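Local coordinates for FHA domain-containing protein FhaA (Mycobacterium tuberculosis, PDB 3PO8) that regulates cell growth and peptidoglycan synthesis by binding MviN, using its FHA domain to engage phosphorylated MviN and phosphorylated PknB, at residues I27-D32 / V42-L47; S14-Q19 / A33-P38; V55-D60 / E76-D81. All coordinates share one frame; numbering follows the deposited sequence.

Overall arrangement
The three contacts lie in one FHA domain, a sandwich of two beta sheets, and all reach its five-stranded mixed sheet. Interactions 1 and 2 sit side by side, their centres about 11 Å apart, and are joined through neighbouring strands 23-28 and 35-36; along the chain their segments alternate. Interaction 3 comes later in sequence and lies across the chain's centre, about 17 Å from each of the others between centres. It touches interaction 1 where Leu47 meets Leu58 and Ala59, but stays about 10 Å from interaction 2 at the nearest atoms. The phosphate-binding loop of interaction 1 leads into strand 47-51 of the mixed sheet, whose outermost strands, 35-36 and 76-78, belong to interactions 2 and 3.

Interaction 1. Residues I27-D32 / V42-L47; sequences IGRGQD and VSRRHL. With PO4 (phosphate ion), chain B.
Arg29 holds the turn at Val42-Arg44 from its side: NE donates to Val42 O at 2.8 Å, nearly in line with the carbonyl, and NH2 adds a weak bond to the same oxygen. The chain reaches it with CG anti to the backbone N (chi1 178°) and a bend at chi3. Two backbone bonds continue the grip, Arg29 N to Ser43 O and Gly30 N to Arg44 O. Gly28 CA lies 3.3 Å from both Ser43 O and Arg44 O, with a CA-H...O contact to the latter, so the backbones meet directly.

The turn thus held presents Ser43 and Arg44 to a phosphate ion, probably from the crystallisation liquor. Ser43 OG donates to phosphate O4 at 2.6 Å, Arg44 N to phosphate O3 at 2.8 Å, and the edge of the Arg44 guanidinium binds through NE to O3 and NH2 to O2. Thr64 completes the grip from a neighbouring loop, consistent with the phosphothreonine pocket of FHA domains, in which loops at one end of the sandwich hold the phosphate.

Behind the site, His46 ND1 accepts from Ser43 N at 2.9 Å in the ring plane, while its NE2 is bonded to Gly66 O, which fixes the imidazole. His46 N and Leu47 N both donate to Ile27 O, a classic beta bulge. Beside it, Ile27 CD1 packs tightly against Leu47 CD1, 3.4 Å away.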
loop_
_atom_site.group_PDB
_atom_site.type_symbol
_atom_site.label_atom_id
_atom_site.label_comp_id
_atom_site.label_asym_id
_atom_site.label_seq_id
_atom_site.Cartn_x
_atom_site.Cartn_y
_atom_site.Cartn_z
ATOM N N ILE A 27 5.749 -1.462 -1.715
ATOM C CA ILE A 27 5.791 -1.285 -0.272
ATOM C C ILE A 27 6.547 -2.455 0.317
ATOM O O ILE A 27 6.281 -3.604 -0.018
ATOM C CB ILE A 27 4.373 -1.232 0.326
ATOM C CG1 ILE A 27 3.567 -0.092 -0.251
ATOM C CG2 ILE A 27 4.430 -1.111 1.827
ATOM C CD1 ILE A 27 2.147 -0.161 0.190
ATOM N N GLY A 28 7.476 -2.175 1.217
ATOM C CA GLY A 28 8.242 -3.234 1.854
ATOM C C GLY A 28 9.205 -2.673 2.836
ATOM O O GLY A 28 9.230 -1.477 3.069
ATOM N N ARG A 29 10.002 -3.560 3.399
ATOM C CA ARG A 29 10.989 -3.189 4.390
ATOM C C ARG A 29 12.325 -2.824 3.741
ATOM O O ARG A 29 13.176 -2.173 4.393
ATOM C CB ARG A 29 11.165 -4.368 5.349
ATOM C CG ARG A 29 12.199 -4.179 6.432
ATOM C CD ARG A 29 12.060 -5.173 7.544
ATOM N NE ARG A 29 11.679 -6.467 7.037
ATOM C CZ ARG A 29 12.506 -7.388 6.556
ATOM N NH1 ARG A 29 13.823 -7.198 6.541
ATOM N NH2 ARG A 29 11.993 -8.527 6.102
ATOM N N GLY A 30 12.512 -3.207 2.482
ATOM C CA GLY A 30 13.810 -3.058 1.803
ATOM C C GLY A 30 14.057 -1.659 1.274
ATOM O O GLY A 30 13.126 -0.912 1.076
ATOM N N GLN A 31 15.320 -1.328 0.994
ATOM C CA GLN A 31 15.664 0.016 0.523
ATOM C C GLN A 31 15.221 0.294 -0.904
ATOM O O GLN A 31 15.162 1.457 -1.310
ATOM C CB GLN A 31 17.159 0.353 0.727
ATOM C CG GLN A 31 18.109 -0.356 -0.168
ATOM C CD GLN A 31 19.558 0.012 0.118
ATOM O OE1 GLN A 31 19.976 0.159 1.274
ATOM N NE2 GLN A 31 20.329 0.160 -0.931
ATOM N N ASP A 32 14.881 -0.742 -1.672
ATOM C CA ASP A 32 14.330 -0.523 -3.018
ATOM C C ASP A 32 12.826 -0.164 -3.004
ATOM O O ASP A 32 12.265 0.233 -4.040
ATOM C CB ASP A 32 14.667 -1.665 -4.017
ATOM C CG ASP A 32 14.335 -3.059 -3.512
ATOM O OD1 ASP A 32 13.922 -3.221 -2.346
ATOM O OD2 ASP A 32 14.527 -4.030 -4.301
ATOM N N VAL A 42 7.134 -7.288 7.768
ATOM C CA VAL A 42 6.904 -6.872 6.396
ATOM C C VAL A 42 8.080 -7.362 5.559
ATOM O O VAL A 42 9.241 -7.165 5.931
ATOM C CB VAL A 42 6.789 -5.337 6.326
ATOM C CG1 VAL A 42 6.750 -4.828 4.866
ATOM C CG2 VAL A 42 5.577 -4.921 7.106
ATOM N N SER A 43 7.792 -7.978 4.430
ATOM C CA SER A 43 8.832 -8.524 3.555
ATOM C C SER A 43 9.613 -7.387 2.893
ATOM O O SER A 43 9.153 -6.249 2.847
ATOM C CB SER A 43 8.238 -9.463 2.511
ATOM O OG SER A 43 7.777 -10.630 3.139
ATOM N N ARG A 44 10.807 -7.693 2.398
ATOM C CA ARG A 44 11.649 -6.674 1.759
ATOM C C ARG A 44 10.869 -6.003 0.614
ATOM O O ARG A 44 10.851 -4.785 0.486
ATOM C CB ARG A 44 12.963 -7.284 1.279
ATOM C CG ARG A 44 13.919 -7.519 2.413
ATOM C CD ARG A 44 15.038 -8.426 1.981
ATOM N NE ARG A 44 14.651 -9.831 2.110
ATOM C CZ ARG A 44 15.312 -10.851 1.565
ATOM N NH1 ARG A 44 16.407 -10.641 0.835
ATOM N NH2 ARG A 44 14.879 -12.095 1.749
ATOM N N ARG A 45 10.243 -6.817 -0.222
ATOM C CA ARG A 45 9.292 -6.333 -1.239
ATOM C C ARG A 45 7.990 -7.063 -0.957
ATOM O O ARG A 45 7.856 -8.249 -1.246
ATOM C CB ARG A 45 9.801 -6.652 -2.639
ATOM C CG ARG A 45 11.141 -6.007 -2.922
ATOM C CD ARG A 45 11.647 -6.365 -4.327
ATOM N NE ARG A 45 11.071 -5.463 -5.315
ATOM C CZ ARG A 45 11.255 -5.538 -6.633
ATOM N NH1 ARG A 45 12.007 -6.496 -7.173
ATOM N NH2 ARG A 45 10.677 -4.642 -7.419
ATOM N N HIS A 46 7.052 -6.378 -0.316
ATOM C CA HIS A 46 5.900 -7.043 0.267
ATOM C C HIS A 46 4.672 -7.016 -0.610
ATOM O O HIS A 46 3.999 -8.039 -0.788
ATOM C CB HIS A 46 5.588 -6.440 1.626
ATOM C CG HIS A 46 4.614 -7.234 2.437
ATOM N ND1 HIS A 46 4.994 -7.927 3.563
ATOM C CD2 HIS A 46 3.275 -7.388 2.330
ATOM C CE1 HIS A 46 3.934 -8.507 4.094
ATOM N NE2 HIS A 46 2.873 -8.198 3.363
ATOM N N LEU A 47 4.334 -5.836 -1.115
ATOM C CA LEU A 47 3.241 -5.711 -2.034
ATOM C C LEU A 47 3.565 -4.625 -3.018
ATOM O O LEU A 47 4.436 -3.799 -2.772
ATOM C CB LEU A 47 1.904 -5.466 -1.319
ATOM C CG LEU A 47 1.783 -4.179 -0.515
ATOM C CD1 LEU A 47 1.344 -3.002 -1.397
ATOM C CD2 LEU A 47 0.771 -4.311 0.629
HETATM P P PO4 B . 11.124 -11.697 3.005
HETATM O O1 PO4 B . 10.789 -12.180 1.611
HETATM O O2 PO4 B . 12.233 -12.606 3.519
HETATM O O3 PO4 B . 11.644 -10.291 2.865
HETATM O O4 PO4 B . 9.937 -11.832 3.921
#

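Interaction 2. Residues S14-Q19 / A33-P38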
loop_
_atom_site.group_PDB
_atom_site.type_symbol
_atom_site.label_atom_id
_atom_site.label_comp_id
_atom_site.label_asym_id
_atom_site.label_seq_id
_atom_site.Cartn_x
_atom_site.Cartn_y
_atom_site.Cartn_z
ATOM N N SER A 14 2.655 8.309 13.436
ATOM C CA SER A 14 3.606 9.145 12.722
ATOM C C SER A 14 2.928 9.985 11.643
ATOM O O SER A 14 3.477 10.994 11.208
ATOM C CB SER A 14 4.677 8.276 12.053
ATOM O OG SER A 14 4.157 7.576 10.924
ATOM N N GLY A 15 1.767 9.518 11.190
ATOM C CA GLY A 15 1.064 10.096 10.054
ATOM C C GLY A 15 1.774 9.998 8.723
ATOM O O GLY A 15 1.330 10.589 7.763
ATOM N N ARG A 16 2.874 9.253 8.641
ATOM C CA ARG A 16 3.683 9.222 7.426
ATOM C C ARG A 16 2.877 8.757 6.207
ATOM O O ARG A 16 2.162 7.759 6.269
ATOM C CB ARG A 16 4.901 8.317 7.608
ATOM C CG ARG A 16 5.915 8.444 6.525
ATOM C CD ARG A 16 7.300 7.979 6.981
ATOM N NE ARG A 16 7.310 6.592 7.399
ATOM C CZ ARG A 16 7.715 5.566 6.658
ATOM N NH1 ARG A 16 8.168 5.753 5.422
ATOM N NH2 ARG A 16 7.706 4.345 7.181
ATOM N N THR A 17 3.062 9.472 5.101
ATOM C CA THR A 17 2.218 9.364 3.923
ATOM C C THR A 17 3.052 9.171 2.665
ATOM O O THR A 17 4.143 9.697 2.538
ATOM C CB THR A 17 1.358 10.638 3.798
ATOM O OG1 THR A 17 0.450 10.692 4.914
ATOM C CG2 THR A 17 0.562 10.680 2.518
ATOM N N TYR A 18 2.503 8.391 1.733
ATOM C CA TYR A 18 3.070 8.195 0.426
ATOM C C TYR A 18 1.991 8.396 -0.628
ATOM O O TYR A 18 0.863 7.879 -0.479
ATOM C CB TYR A 18 3.630 6.783 0.332
ATOM C CG TYR A 18 4.159 6.449 -1.033
ATOM C CD1 TYR A 18 5.374 6.945 -1.465
ATOM C CD2 TYR A 18 3.435 5.660 -1.897
ATOM C CE1 TYR A 18 5.862 6.635 -2.732
ATOM C CE2 TYR A 18 3.903 5.350 -3.175
ATOM C CZ TYR A 18 5.115 5.835 -3.579
ATOM O OH TYR A 18 5.626 5.558 -4.835
ATOM N N GLN A 19 2.320 9.154 -1.658
ATOM C CA GLN A 19 1.420 9.386 -2.767
ATOM C C GLN A 19 1.793 8.479 -3.928
ATOM O O GLN A 19 2.930 8.477 -4.362
ATOM C CB GLN A 19 1.456 10.850 -3.194
ATOM C CG GLN A 19 0.394 11.187 -4.212
ATOM C CD GLN A 19 0.102 12.656 -4.304
ATOM O OE1 GLN A 19 0.379 13.275 -5.318
ATOM N NE2 GLN A 19 -0.459 13.221 -3.245
ATOM N N ALA A 33 12.185 -0.258 -1.842
ATOM C CA ALA A 33 10.761 0.063 -1.734
ATOM C C ALA A 33 10.518 1.527 -1.945
ATOM O O ALA A 33 11.312 2.360 -1.500
ATOM C CB ALA A 33 10.193 -0.380 -0.343
ATOM N N GLN A 34 9.422 1.841 -2.625
ATOM C CA GLN A 34 8.960 3.220 -2.756
ATOM C C GLN A 34 8.397 3.759 -1.460
ATOM O O GLN A 34 8.524 4.944 -1.167
ATOM C CB GLN A 34 7.917 3.347 -3.869
ATOM C CG GLN A 34 8.511 3.511 -5.280
ATOM C CD GLN A 34 9.083 2.264 -5.864
ATOM O OE1 GLN A 34 8.508 1.175 -5.776
ATOM N NE2 GLN A 34 10.240 2.409 -6.496
ATOM N N PHE A 35 7.726 2.892 -0.696
ATOM C CA PHE A 35 7.203 3.224 0.630
ATOM C C PHE A 35 7.767 2.147 1.551
ATOM O O PHE A 35 7.384 0.982 1.495
ATOM C CB PHE A 35 5.671 3.233 0.631
ATOM C CG PHE A 35 5.038 3.862 1.843
ATOM C CD1 PHE A 35 5.656 4.870 2.570
ATOM C CD2 PHE A 35 3.761 3.491 2.209
ATOM C CE1 PHE A 35 5.012 5.461 3.665
ATOM C CE2 PHE A 35 3.113 4.086 3.279
ATOM C CZ PHE A 35 3.748 5.065 4.005
ATOM N N ARG A 36 8.735 2.557 2.355
ATOM C CA ARG A 36 9.560 1.648 3.135
ATOM C C ARG A 36 9.088 1.632 4.586
ATOM O O ARG A 36 8.974 2.691 5.209
ATOM C CB ARG A 36 11.023 2.067 3.029
ATOM C CG ARG A 36 11.991 1.095 3.658
ATOM C CD ARG A 36 13.390 1.622 3.525
ATOM N NE ARG A 36 14.383 0.667 3.988
ATOM C CZ ARG A 36 15.686 0.880 3.944
ATOM N NH1 ARG A 36 16.150 1.984 3.419
ATOM N NH2 ARG A 36 16.515 -0.043 4.398
ATOM N N LEU A 37 8.799 0.443 5.117
ATOM C CA LEU A 37 8.221 0.288 6.466
ATOM C C LEU A 37 9.216 -0.380 7.422
ATOM O O LEU A 37 9.747 -1.442 7.111
ATOM C CB LEU A 37 6.934 -0.541 6.432
ATOM C CG LEU A 37 5.827 -0.083 5.496
ATOM C CD1 LEU A 37 4.523 -0.837 5.717
ATOM C CD2 LEU A 37 5.579 1.380 5.585
ATOM N N PRO A 38 9.406 0.212 8.613
ATOM C CA PRO A 38 10.300 -0.303 9.630
ATOM C C PRO A 38 9.585 -1.350 10.493
ATOM O O PRO A 38 9.216 -1.095 11.637
ATOM C CB PRO A 38 10.643 0.943 10.420
ATOM C CG PRO A 38 9.428 1.712 10.382
ATOM C CD PRO A 38 8.922 1.545 8.997
HETATM O O HOH W 1 9.556 5.244 2.578
#
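Tyr18 and Phe35 form the apolar centre of this contact. Their rings are nearly parallel, with planes 16° apart, but slid so far past each other that they barely overlap, and the real contact is a pair of CH-pi interactions. Tyr18 CB sits over the middle of the Phe35 ring, 3.6 Å from its centroid, while Phe35 CB lies over the Tyr18 face, displaced toward the rim. Both side chains have CG anti to the backbone N (chi1 176° for Tyr18, -167° for Phe35); as the backbones face each other and run in nearly opposite directions, the side chains slide past one another. On its opposite face, the Phe35 ring carries Leu37 CD2. The Tyr18 side chain lies alongside that of Gln34, pointing the same way, with Tyr18 OH 3.3 Å from Gln34 CB; the hydroxyl is hydrogen-bonded to Asn25.

These side chains bridge the two sheets of the FHA beta sandwich at their margins: strand 17-19 is an outermost strand of the antiparallel sheet, and strand 35-36 of the mixed one. Phe35 also touches Ile92 of strand 90-98, placing it in the core between the sheets.

The polar part centres on Arg16, which grips Arg36 O end-on, with NH2 at 2.9 Å and NH1 at 3.2 Å from that oxygen, in the guanidinium plane. A water accepts a bond from Arg36 N at 2.8 Å and a weak one from Arg16 NH1. Ser14 OG accepts from Arg16 N, an ST turn. Carbons pack against the same guanidinium, Phe35 CE1 over one face and Pro38 CD at the edge near NH2.

Interaction 3. Residues V55-D60 / E76-D81; sequences VALLAD and EWQLAD
Leu58 and Trp77 face each other as a hydrogen-bonded antiparallel pair, and each satisfies the other's backbone: Leu58 N donates to Trp77 O at 2.8 Å and Trp77 N to Leu58 O at 2.9 Å. Both carbonyls also receive a CA-H...O contact, Glu76 CA approaching Leu58 O and Leu57 CA approaching Trp77 O. One step along, Leu79 N donates to Ala56 O at 2.9 Å. A water accepts from Ala56 N at 2.8 Å and donates to Leu79 O at 2.7 Å, so it links the other N and O of the same Ala56-Leu79 pair.

Trp77, Glu76 and Asp60 have polar partners outside the two segments. Trp77 NE1 donates to Asp83, and Glu76 forms a salt bridge with Arg50 while its CG and OE2 both pack against Ala59 CB. Asp60 is held through OD2 by Ser63 and Thr67.

Apolar contacts occupy both faces. With CG anti to the carbonyl carbon (chi1 -71°), Leu79 carries CD1 to Ala56 CB and Leu58 CB, and the same side chain touches Val94 of the other sheet. On the face of Leu57 and Gln78, Leu57 CD2 packs on Gln78 CB at 3.9 Å, and Val55 CG1 abuts the end of that glutamine. Strand 76-78, pairing antiparallel with strand 56-60, is an outermost strand of the mixed sheet, one of the two sheets of the FHA beta sandwich.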
loop_
_atom_site.group_PDB
_atom_site.type_symbol
_atom_site.label_atom_id
_atom_site.label_comp_id
_atom_site.label_asym_id
_atom_site.label_seq_id
_atom_site.Cartn_x
_atom_site.Cartn_y
_atom_site.Cartn_z
ATOM N N VAL A 55 -7.180 3.721 -11.623
ATOM C CA VAL A 55 -7.388 2.485 -10.884
ATOM C C VAL A 55 -6.111 2.088 -10.170
ATOM O O VAL A 55 -5.050 2.109 -10.778
ATOM C CB VAL A 55 -7.777 1.358 -11.867
ATOM C CG1 VAL A 55 -7.781 -0.026 -11.175
ATOM C CG2 VAL A 55 -9.130 1.679 -12.508
ATOM N N ALA A 56 -6.215 1.755 -8.876
ATOM C CA ALA A 56 -5.102 1.282 -8.085
ATOM C C ALA A 56 -5.299 -0.186 -7.811
ATOM O O ALA A 56 -6.244 -0.564 -7.134
ATOM C CB ALA A 56 -5.035 2.048 -6.765
ATOM N N LEU A 57 -4.408 -1.010 -8.350
ATOM C CA LEU A 57 -4.436 -2.455 -8.160
ATOM C C LEU A 57 -3.321 -2.876 -7.226
ATOM O O LEU A 57 -2.126 -2.682 -7.512
ATOM C CB LEU A 57 -4.277 -3.177 -9.482
ATOM C CG LEU A 57 -5.332 -2.879 -10.516
ATOM C CD1 LEU A 57 -4.975 -3.659 -11.754
ATOM C CD2 LEU A 57 -6.708 -3.268 -10.025
ATOM N N LEU A 58 -3.693 -3.471 -6.115
ATOM C CA LEU A 58 -2.749 -3.996 -5.145
ATOM C C LEU A 58 -2.448 -5.465 -5.409
ATOM O O LEU A 58 -3.335 -6.242 -5.699
ATOM C CB LEU A 58 -3.313 -3.804 -3.731
ATOM C CG LEU A 58 -2.482 -4.345 -2.569
ATOM C CD1 LEU A 58 -2.681 -3.439 -1.339
ATOM C CD2 LEU A 58 -2.810 -5.805 -2.259
ATOM N N ALA A 59 -1.204 -5.878 -5.266
ATOM C CA ALA A 59 -0.819 -7.277 -5.400
ATOM C C ALA A 59 0.180 -7.652 -4.315
ATOM O O ALA A 59 1.222 -7.003 -4.176
ATOM C CB ALA A 59 -0.219 -7.531 -6.768
ATOM N N ASP A 60 -0.107 -8.696 -3.544
ATOM C CA ASP A 60 0.844 -9.249 -2.619
ATOM C C ASP A 60 1.958 -9.890 -3.418
ATOM O O ASP A 60 1.690 -10.588 -4.382
ATOM C CB ASP A 60 0.167 -10.297 -1.740
ATOM C CG ASP A 60 1.127 -10.891 -0.734
ATOM O OD1 ASP A 60 1.745 -11.930 -1.051
ATOM O OD2 ASP A 60 1.299 -10.300 0.355
ATOM N N GLU A 76 -4.456 -10.280 -5.390
ATOM C CA GLU A 76 -4.726 -8.961 -5.966
ATOM C C GLU A 76 -6.047 -8.363 -5.511
ATOM O O GLU A 76 -6.996 -9.054 -5.196
ATOM C CB GLU A 76 -4.635 -8.966 -7.488
ATOM C CG GLU A 76 -3.285 -9.431 -7.979
ATOM C CD GLU A 76 -2.809 -8.806 -9.293
ATOM O OE1 GLU A 76 -3.534 -7.982 -9.904
ATOM O OE2 GLU A 76 -1.673 -9.153 -9.706
ATOM N N TRP A 77 -6.106 -7.049 -5.465
ATOM C CA TRP A 77 -7.256 -6.322 -4.929
ATOM C C TRP A 77 -7.349 -4.972 -5.586
ATOM O O TRP A 77 -6.333 -4.312 -5.738
ATOM C CB TRP A 77 -7.079 -6.162 -3.428
ATOM C CG TRP A 77 -8.158 -5.417 -2.726
ATOM C CD1 TRP A 77 -8.298 -4.074 -2.645
ATOM C CD2 TRP A 77 -9.261 -5.979 -2.016
ATOM N NE1 TRP A 77 -9.413 -3.752 -1.916
ATOM C CE2 TRP A 77 -10.031 -4.906 -1.525
ATOM C CE3 TRP A 77 -9.674 -7.284 -1.745
ATOM C CZ2 TRP A 77 -11.167 -5.106 -0.754
ATOM C CZ3 TRP A 77 -10.809 -7.470 -0.994
ATOM C CH2 TRP A 77 -11.540 -6.386 -0.512
ATOM N N GLN A 78 -8.534 -4.555 -6.005
ATOM C CA GLN A 78 -8.704 -3.217 -6.534
ATOM C C GLN A 78 -9.079 -2.292 -5.401
ATOM O O GLN A 78 -10.111 -2.498 -4.773
ATOM C CB GLN A 78 -9.757 -3.194 -7.621
ATOM C CG GLN A 78 -9.920 -1.815 -8.230
ATOM C CD GLN A 78 -10.755 -1.787 -9.446
ATOM O OE1 GLN A 78 -10.616 -2.651 -10.315
ATOM N NE2 GLN A 78 -11.599 -0.764 -9.565
ATOM N N LEU A 79 -8.231 -1.306 -5.132
ATOM C CA LEU A 79 -8.393 -0.463 -3.972
ATOM C C LEU A 79 -9.502 0.546 -4.203
ATOM O O LEU A 79 -9.723 1.014 -5.326
ATOM C CB LEU A 79 -7.077 0.238 -3.639
ATOM C CG LEU A 79 -5.962 -0.617 -3.072
ATOM C CD1 LEU A 79 -4.673 0.109 -3.133
ATOM C CD2 LEU A 79 -6.239 -1.023 -1.612
ATOM N N ALA A 80 -10.168 0.897 -3.113
ATOM C CA ALA A 80 -11.160 1.973 -3.061
ATOM C C ALA A 80 -10.829 2.900 -1.910
ATOM O O ALA A 80 -10.189 2.514 -0.943
ATOM C CB ALA A 80 -12.562 1.422 -2.852
ATOM N N ASP A 81 -11.348 4.128 -2.000
ATOM C CA ASP A 81 -11.181 5.102 -0.942
ATOM C C ASP A 81 -11.627 4.491 0.391
ATOM O O ASP A 81 -12.702 3.863 0.474
ATOM C CB ASP A 81 -12.024 6.326 -1.287
ATOM C CG ASP A 81 -11.876 7.448 -0.300
ATOM O OD1 ASP A 81 -10.767 7.925 -0.059
ATOM O OD2 ASP A 81 -12.917 7.902 0.212
HETATM O O HOH W 2 -8.805 1.900 -7.744
#